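Local atomic coordinates of 2-hydroxyhepta-2,4-diene-1,7-dioate isomerase (Mycobacterium marinum, PDB entry 3QDF), a protein that binds zinc and probably acts as an isomerase or hydrolase of the fumarylacetoacetate hydrolase family, named for a step of the homoprotocatechuate degradative pathway. Residues A[19-24]-A[31-36]; A[5-10]-A[179-184]. All blocks are in the same frame, centred on the assembly; numbering follows the deposited sequence. Where two conformers were deposited one is given.

Contact 1 (A[19-24]-A[31-36]); sequences ASIEGE and MTAREI
E22 and R34 meet diagonally on one face of an antiparallel hairpin, across two successive hydrogen-bonded pairs, E22 with T32 and S20 with R34. The carboxylate and guanidinium planes are turned 27° apart. R34 approaches side-on, with NE and NH2 both directed at one oxygen: R34 NE lies 2.9 Å from E22 OE1, and NH2 makes a less straight bond to the same atom, 142° at the hydrogen. OE1 sits at the edge of the guanidinium, near its plane, and receives both donors on its syn side. The arginine leaves the strand with CG anti to its backbone N and bends at chi3, -45°, which turns NE back to the glutamate.

The face of A19, I21 and A33 is largely apolar here, though E35 on the same face is bonded to T47 and R49. I21 CD1 rests 3.9 Å from CB of A33. At the hairpin's loop end I21 and M31 cross at about a right angle, CG2 of I21 standing 3.7 Å from SD of M31. Between the two faces the S20–R34 and E22–T32 pairs each exchange two backbone hydrogen bonds; E22 N reaches T32 O at 2.8 Å, nearly straight. One water joins T32 OG1 to E22 O, weakly at the carbonyl.

Two donors on OE1 would probably favour the ionised carboxylate. This bridge lies on the partly exposed side of the hairpin, whereas I21 and A33 are buried.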
ATOM      1  N   ALA A  19      15.276   3.646  -4.841  1.00 21.71           N
ATOM      2  CA  ALA A  19      16.214   2.553  -5.077  1.00 22.65           C
ATOM      3  C   ALA A  19      15.562   1.386  -5.776  1.00 22.18           C
ATOM      4  O   ALA A  19      14.395   1.106  -5.563  1.00 21.58           O
ATOM      5  CB  ALA A  19      16.861   2.083  -3.760  1.00 22.57           C
ATOM      6  N   SER A  20      16.330   0.695  -6.610  1.00 23.43           N
ATOM      7  CA  SER A  20      15.919  -0.620  -7.083  1.00 23.60           C
ATOM      8  C   SER A  20      16.380  -1.653  -6.062  1.00 24.56           C
ATOM      9  O   SER A  20      17.584  -1.784  -5.792  1.00 24.93           O
ATOM     10  CB  SER A  20      16.527  -0.937  -8.438  1.00 24.39           C
ATOM     11  OG  SER A  20      16.065  -2.184  -8.911  1.00 24.43           O
ATOM     12  N   ILE A  21      15.419  -2.382  -5.505  1.00 24.08           N
ATOM     13  CA  ILE A  21      15.683  -3.363  -4.458  1.00 25.27           C
ATOM     14  C   ILE A  21      15.800  -4.742  -5.107  1.00 26.67           C
ATOM     15  O   ILE A  21      14.809  -5.322  -5.546  1.00 25.89           O
ATOM     16  CB  ILE A  21      14.567  -3.362  -3.369  1.00 24.43           C
ATOM     17  CG1 ILE A  21      14.263  -1.941  -2.859  1.00 23.96           C
ATOM     18  CG2 ILE A  21      14.895  -4.353  -2.239  1.00 24.32           C
ATOM     19  CD1 ILE A  21      15.423  -1.213  -2.250  1.00 27.58           C
ATOM     20  N   GLU A  22      17.029  -5.256  -5.156  1.00 28.57           N
ATOM     21  CA  GLU A  22      17.348  -6.439  -5.944  1.00 30.32           C
ATOM     22  C   GLU A  22      17.612  -7.652  -5.062  1.00 31.21           C
ATOM     23  O   GLU A  22      18.091  -7.506  -3.939  1.00 31.86           O
ATOM     24  CB  GLU A  22      18.575  -6.153  -6.835  1.00 31.77           C
ATOM     25  CG  GLU A  22      18.268  -5.193  -8.003  1.00 32.83           C
ATOM     26  CD  GLU A  22      19.516  -4.662  -8.709  1.00 37.19           C
ATOM     27  OE1 GLU A  22      20.664  -5.029  -8.338  1.00 38.24           O
ATOM     28  OE2 GLU A  22      19.337  -3.853  -9.648  1.00 39.03           O
ATOM     29  N   GLY A  23      17.299  -8.843  -5.571  1.00 31.96           N
ATOM     30  CA  GLY A  23      17.611 -10.093  -4.863  1.00 33.48           C
ATOM     31  C   GLY A  23      16.409 -11.001  -4.664  1.00 33.66           C
ATOM     32  O   GLY A  23      15.277 -10.627  -4.983  1.00 32.41           O
ATOM     33  N   GLU A  24      16.669 -12.196  -4.138  1.00 34.93           N
ATOM     34  CA  GLU A  24      15.627 -13.167  -3.816  1.00 35.36           C
ATOM     35  C   GLU A  24      14.712 -12.646  -2.708  1.00 34.13           C
ATOM     36  O   GLU A  24      15.175 -12.219  -1.641  1.00 33.35           O
ATOM     37  CB  GLU A  24      16.261 -14.490  -3.387  1.00 37.33           C
ATOM     38  CG  GLU A  24      16.249 -15.595  -4.443  1.00 40.26           C
ATOM     39  CD  GLU A  24      16.650 -16.937  -3.841  1.00 45.77           C
ATOM     40  OE1 GLU A  24      17.872 -17.159  -3.683  1.00 48.80           O
ATOM     41  OE2 GLU A  24      15.760 -17.767  -3.506  1.00 46.11           O
ATOM     42  N   MET A  31      19.401  -8.515   0.292  1.00 35.55           N
ATOM     43  CA  MET A  31      18.965  -7.777  -0.884  1.00 33.65           C
ATOM     44  C   MET A  31      19.854  -6.541  -1.060  1.00 33.08           C
ATOM     45  O   MET A  31      20.422  -6.022  -0.091  1.00 33.46           O
ATOM     46  CB  MET A  31      17.493  -7.374  -0.759  1.00 32.41           C
ATOM     47  CG  MET A  31      16.475  -8.476  -1.071  1.00 32.44           C
ATOM     48  SD  MET A  31      14.793  -7.820  -0.864  1.00 30.44           S
ATOM     49  CE  MET A  31      13.806  -9.102  -1.598  1.00 30.84           C
ATOM     50  N   THR A  32      20.010  -6.105  -2.300  1.00 32.38           N
ATOM     51  CA  THR A  32      20.833  -4.928  -2.606  1.00 32.88           C
ATOM     52  C   THR A  32      19.905  -3.758  -2.936  1.00 31.02           C
ATOM     53  O   THR A  32      19.014  -3.895  -3.772  1.00 31.03           O
ATOM     54  CB  THR A  32      21.754  -5.188  -3.805  1.00 33.55           C
ATOM     55  OG1 THR A  32      22.537  -6.359  -3.559  1.00 35.94           O
ATOM     56  CG2 THR A  32      22.689  -4.004  -4.042  1.00 35.58           C
ATOM     57  N   ALA A  33      20.105  -2.631  -2.254  1.00 30.08           N
ATOM     58  CA  ALA A  33      19.430  -1.381  -2.579  1.00 28.50           C
ATOM     59  C   ALA A  33      20.288  -0.579  -3.567  1.00 28.51           C
ATOM     60  O   ALA A  33      21.251   0.054  -3.162  1.00 29.25           O
ATOM     61  CB  ALA A  33      19.174  -0.568  -1.302  1.00 27.31           C
ATOM     62  N   ARG A  34      19.918  -0.610  -4.848  1.00 27.93           N
ATOM     63  CA  ARG A  34      20.651   0.086  -5.907  0.60 28.35           C
ATOM     64  C   ARG A  34      20.084   1.496  -6.095  1.00 27.59           C
ATOM     65  O   ARG A  34      18.977   1.671  -6.623  1.00 26.64           O
ATOM     66  CB  ARG A  34      20.549  -0.723  -7.201  0.60 28.64           C
ATOM     67  CG  ARG A  34      21.291  -0.141  -8.391  0.60 30.53           C
ATOM     68  CD  ARG A  34      21.485  -1.205  -9.490  0.60 32.93           C
ATOM     69  NE  ARG A  34      21.943  -2.487  -8.949  0.60 33.76           N
ATOM     70  CZ  ARG A  34      23.216  -2.833  -8.781  0.60 34.40           C
ATOM     71  NH1 ARG A  34      24.193  -2.000  -9.113  0.60 35.64           N
ATOM     72  NH2 ARG A  34      23.513  -4.016  -8.271  0.60 33.68           N
ATOM     73  N   GLU A  35      20.835   2.496  -5.638  1.00 26.96           N
ATOM     74  CA  GLU A  35      20.379   3.881  -5.615  1.00 26.89           C
ATOM     75  C   GLU A  35      20.009   4.430  -7.000  1.00 26.18           C
ATOM     76  O   GLU A  35      20.777   4.333  -7.956  1.00 26.93           O
ATOM     77  CB  GLU A  35      21.430   4.784  -4.952  1.00 28.04           C
ATOM     78  CG  GLU A  35      20.908   6.149  -4.514  1.00 28.59           C
ATOM     79  CD  GLU A  35      22.001   7.077  -3.978  1.00 32.54           C
ATOM     80  OE1 GLU A  35      23.167   7.039  -4.456  1.00 32.61           O
ATOM     81  OE2 GLU A  35      21.674   7.870  -3.072  1.00 34.14           O
ATOM     82  N   ILE A  36      18.815   4.989  -7.086  1.00 25.24           N
ATOM     83  CA  ILE A  36      18.322   5.611  -8.304  1.00 25.56           C
ATOM     84  C   ILE A  36      18.699   7.093  -8.281  1.00 26.48           C
ATOM     85  O   ILE A  36      18.589   7.766  -7.240  1.00 25.68           O
ATOM     86  CB  ILE A  36      16.775   5.382  -8.464  1.00 24.56           C
ATOM     87  CG1 ILE A  36      16.538   3.949  -8.967  1.00 24.36           C
ATOM     88  CG2 ILE A  36      16.133   6.383  -9.421  1.00 23.40           C
ATOM     89  CD1 ILE A  36      15.163   3.448  -8.744  1.00 19.34           C
TER
HETATM   90  O   HOH W   1      21.067  -8.656  -4.421  1.00 34.49           O

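Contact 2 (A[5-10]-A[179-184]); sequences MRLGRI and PWIVTD
R6 runs its aliphatic chain over one face of the W180 indole, the two side chains lying side by side and pointing the same way. R6 CB begins the contact 4.0 Å from W180 CG. R6 CG, placed anti to the carbonyl carbon (chi1 -55°), passes near W180 CD1 and comes within 4.2 Å of V182 CG2. R6 CD makes the main contact, a CH-pi interaction 3.6 Å from the centroid of the W180 five-membered ring and 17° off its normal. R6 NE follows, 4.0 Å from W180 NE1, and the guanidinium plane then tilts 55° from the ring. At the tip, R6 NH1 bonds to the carbonyls of G23 and I21. The indole is sandwiched, since CG of P179 lies over the centre of its opposite face, and its NE1 bonds to I256 O.

Alongside, L7 and I181 form a hydrogen-bonded antiparallel pair: L7 N to I181 O and I181 N to L7 O are both 2.7 Å. Just before the strand, M5 is held to T183 by two bonds: M5 N reaches T183 OG1 at 2.8 Å, while M5 O accepts T183 N nearly along the C=O axis. Past the other end, a water links R9 N to P179 O.

Strand 6-12 pairs antiparallel with both strand 175-182 and strand 15-22. L7 and I181 both touch L145 of strand 144-155. The R6–W180, W180–M31 and L7–L145 contacts join the N-terminal strands to those of the FAA hydrolase region.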
ATOM      1  N   MET A   5      11.187  -4.363 -11.992  1.00 34.20           N
ATOM      2  CA  MET A   5      11.888  -3.989 -10.751  1.00 32.63           C
ATOM      3  C   MET A   5      11.040  -3.867  -9.472  1.00 29.71           C
ATOM      4  O   MET A   5       9.814  -3.823  -9.520  1.00 27.81           O
ATOM      5  CB  MET A   5      12.734  -2.706 -10.960  1.00 33.06           C
ATOM      6  CG  MET A   5      11.975  -1.375 -10.902  1.00 34.20           C
ATOM      7  SD  MET A   5      13.118   0.059 -10.982  1.00 38.36           S
ATOM      8  CE  MET A   5      13.390   0.370  -9.273  1.00 39.52           C
ATOM      9  N   ARG A   6      11.728  -3.828  -8.337  1.00 28.04           N
ATOM     10  CA  ARG A   6      11.112  -3.448  -7.077  1.00 26.93           C
ATOM     11  C   ARG A   6      11.589  -2.048  -6.769  1.00 25.91           C
ATOM     12  O   ARG A   6      12.768  -1.860  -6.442  1.00 26.76           O
ATOM     13  CB  ARG A   6      11.545  -4.366  -5.932  1.00 27.04           C
ATOM     14  CG  ARG A   6      11.333  -5.824  -6.130  1.00 27.53           C
ATOM     15  CD  ARG A   6      11.623  -6.515  -4.781  1.00 29.12           C
ATOM     16  NE  ARG A   6      11.575  -7.964  -4.902  1.00 30.47           N
ATOM     17  CZ  ARG A   6      12.625  -8.737  -5.142  1.00 30.94           C
ATOM     18  NH1 ARG A   6      13.836  -8.208  -5.289  1.00 32.91           N
ATOM     19  NH2 ARG A   6      12.461 -10.048  -5.233  1.00 30.01           N
ATOM     20  N   LEU A   7      10.691  -1.074  -6.886  1.00 24.16           N
ATOM     21  CA  LEU A   7      11.019   0.308  -6.580  1.00 23.61           C
ATOM     22  C   LEU A   7      10.688   0.612  -5.133  1.00 22.41           C
ATOM     23  O   LEU A   7       9.540   0.467  -4.715  1.00 21.28           O
ATOM     24  CB  LEU A   7      10.235   1.261  -7.495  1.00 23.66           C
ATOM     25  CG  LEU A   7      10.487   2.749  -7.225  1.00 24.01           C
ATOM     26  CD1 LEU A   7      11.920   3.123  -7.686  1.00 25.00           C
ATOM     27  CD2 LEU A   7       9.442   3.646  -7.888  1.00 22.82           C
ATOM     28  N   GLY A   8      11.690   1.049  -4.380  1.00 22.64           N
ATOM     29  CA  GLY A   8      11.493   1.473  -2.993  1.00 21.55           C
ATOM     30  C   GLY A   8      12.166   2.808  -2.686  1.00 22.52           C
ATOM     31  O   GLY A   8      12.789   3.436  -3.554  1.00 22.34           O
ATOM     32  N   ARG A   9      12.026   3.250  -1.441  1.00 21.63           N
ATOM     33  CA  ARG A   9      12.698   4.438  -0.967  1.00 22.40           C
ATOM     34  C   ARG A   9      13.510   4.077   0.265  1.00 23.83           C
ATOM     35  O   ARG A   9      13.081   3.265   1.091  1.00 22.94           O
ATOM     36  CB  ARG A   9      11.688   5.526  -0.638  1.00 21.14           C
ATOM     37  CG  ARG A   9      11.167   6.245  -1.859  1.00 20.97           C
ATOM     38  CD  ARG A   9      10.017   7.200  -1.512  1.00 21.27           C
ATOM     39  NE  ARG A   9      10.473   8.416  -0.813  1.00 20.92           N
ATOM     40  CZ  ARG A   9      10.304   8.660   0.488  1.00 21.48           C
ATOM     41  NH1 ARG A   9       9.700   7.780   1.277  1.00 19.38           N
ATOM     42  NH2 ARG A   9      10.744   9.800   1.006  1.00 23.65           N
ATOM     43  N   ILE A  10      14.688   4.680   0.375  1.00 25.47           N
ATOM     44  CA  ILE A  10      15.628   4.326   1.423  1.00 27.89           C
ATOM     45  C   ILE A  10      16.255   5.568   2.060  1.00 29.67           C
ATOM     46  O   ILE A  10      16.417   6.611   1.408  1.00 29.76           O
ATOM     47  CB  ILE A  10      16.776   3.379   0.900  1.00 28.57           C
ATOM     48  CG1 ILE A  10      17.635   4.088  -0.174  1.00 29.23           C
ATOM     49  CG2 ILE A  10      16.193   2.033   0.414  1.00 28.24           C
ATOM     50  CD1 ILE A  10      18.918   3.339  -0.600  1.00 30.70           C
ATOM     51  N   PRO A 179       6.162  -3.189   1.046  1.00 19.14           N
ATOM     52  CA  PRO A 179       7.509  -2.722   1.316  1.00 19.21           C
ATOM     53  C   PRO A 179       8.176  -2.003   0.132  1.00 19.26           C
ATOM     54  O   PRO A 179       9.178  -1.306   0.321  1.00 19.99           O
ATOM     55  CB  PRO A 179       8.259  -4.032   1.612  1.00 20.25           C
ATOM     56  CG  PRO A 179       7.570  -5.033   0.779  1.00 20.54           C
ATOM     57  CD  PRO A 179       6.121  -4.650   0.827  1.00 19.19           C
ATOM     58  N   TRP A 180       7.635  -2.195  -1.068  1.00 18.57           N
ATOM     59  CA  TRP A 180       8.205  -1.646  -2.311  1.00 19.38           C
ATOM     60  C   TRP A 180       7.164  -1.846  -3.393  1.00 18.88           C
ATOM     61  O   TRP A 180       6.152  -2.526  -3.176  1.00 19.31           O
ATOM     62  CB  TRP A 180       9.531  -2.339  -2.714  1.00 19.36           C
ATOM     63  CG  TRP A 180       9.524  -3.808  -2.469  1.00 20.25           C
ATOM     64  CD1 TRP A 180       8.715  -4.739  -3.073  1.00 20.77           C
ATOM     65  CD2 TRP A 180      10.342  -4.533  -1.533  1.00 19.26           C
ATOM     66  NE1 TRP A 180       8.977  -5.995  -2.562  1.00 21.94           N
ATOM     67  CE2 TRP A 180       9.969  -5.893  -1.618  1.00 20.80           C
ATOM     68  CE3 TRP A 180      11.333  -4.162  -0.616  1.00 20.36           C
ATOM     69  CZ2 TRP A 180      10.554  -6.874  -0.830  1.00 21.77           C
ATOM     70  CZ3 TRP A 180      11.918  -5.144   0.172  1.00 22.57           C
ATOM     71  CH2 TRP A 180      11.530  -6.485   0.055  1.00 22.43           C
ATOM     72  N   ILE A 181       7.433  -1.287  -4.561  1.00 18.83           N
ATOM     73  CA  ILE A 181       6.486  -1.302  -5.673  1.00 18.62           C
ATOM     74  C   ILE A 181       7.036  -2.231  -6.751  1.00 20.11           C
ATOM     75  O   ILE A 181       8.164  -2.037  -7.217  1.00 21.35           O
ATOM     76  CB  ILE A 181       6.302   0.138  -6.226  1.00 17.83           C
ATOM     77  CG1 ILE A 181       5.691   1.048  -5.141  1.00 17.51           C
ATOM     78  CG2 ILE A 181       5.467   0.156  -7.508  1.00 16.71           C
ATOM     79  CD1 ILE A 181       5.937   2.556  -5.357  1.00 17.31           C
ATOM     80  N   VAL A 182       6.259  -3.238  -7.149  1.00 20.31           N
ATOM     81  CA  VAL A 182       6.740  -4.180  -8.151  1.00 21.96           C
ATOM     82  C   VAL A 182       6.146  -3.786  -9.484  1.00 22.80           C
ATOM     83  O   VAL A 182       4.921  -3.694  -9.628  1.00 22.08           O
ATOM     84  CB  VAL A 182       6.450  -5.665  -7.784  1.00 22.46           C
ATOM     85  CG1 VAL A 182       6.963  -6.620  -8.895  1.00 22.85           C
ATOM     86  CG2 VAL A 182       7.128  -6.009  -6.461  1.00 22.32           C
ATOM     87  N   THR A 183       7.020  -3.546 -10.457  1.00 24.46           N
ATOM     88  CA  THR A 183       6.583  -2.973 -11.729  1.00 26.44           C
ATOM     89  C   THR A 183       6.084  -3.986 -12.750  1.00 29.18           C
ATOM     90  O   THR A 183       5.391  -3.611 -13.709  1.00 30.40           O
ATOM     91  CB  THR A 183       7.697  -2.187 -12.407  1.00 26.39           C
ATOM     92  OG1 THR A 183       8.746  -3.097 -12.715  1.00 26.01           O
ATOM     93  CG2 THR A 183       8.207  -1.042 -11.487  1.00 25.02           C
ATOM     94  N   ASP A 184       6.422  -5.256 -12.584  1.00 31.02           N
ATOM     95  CA  ASP A 184       6.112  -6.195 -13.658  1.00 34.01           C
ATOM     96  C   ASP A 184       5.062  -7.233 -13.295  1.00 34.45           C
ATOM     97  O   ASP A 184       4.805  -8.135 -14.079  1.00 36.33           O
ATOM     98  CB  ASP A 184       7.391  -6.880 -14.181  1.00 35.63           C
ATOM     99  CG  ASP A 184       8.242  -7.514 -13.064  1.00 37.96           C
ATOM    100  OD1 ASP A 184       8.177  -7.103 -11.888  1.00 39.30           O
ATOM    101  OD2 ASP A 184       9.033  -8.418 -13.379  1.00 43.53           O
TER
HETATM  102  O   HOH W   2      10.192   1.394   0.021  1.00 13.51           O

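Overall arrangement
From the N terminus, strand 6-12 comes first and supplies one side of contact 2, whose other side arrives only with strand 175-182. The chain meanwhile turns into strand 15-22 and, after a short connection, strand 32-38; contact 1 closes this hairpin. It is therefore nested within the far longer loop that contact 2 closes. Their centres are 9 Å apart, and they meet through strands 6-12 and 15-22, which are neighbours: A19 N lies 2.8 Å from G8 O, a probable hydrogen bond, and I36 packs on L7. Contact 1 is local to the N-terminal region; contact 2 ties that region to the FAA hydrolase part.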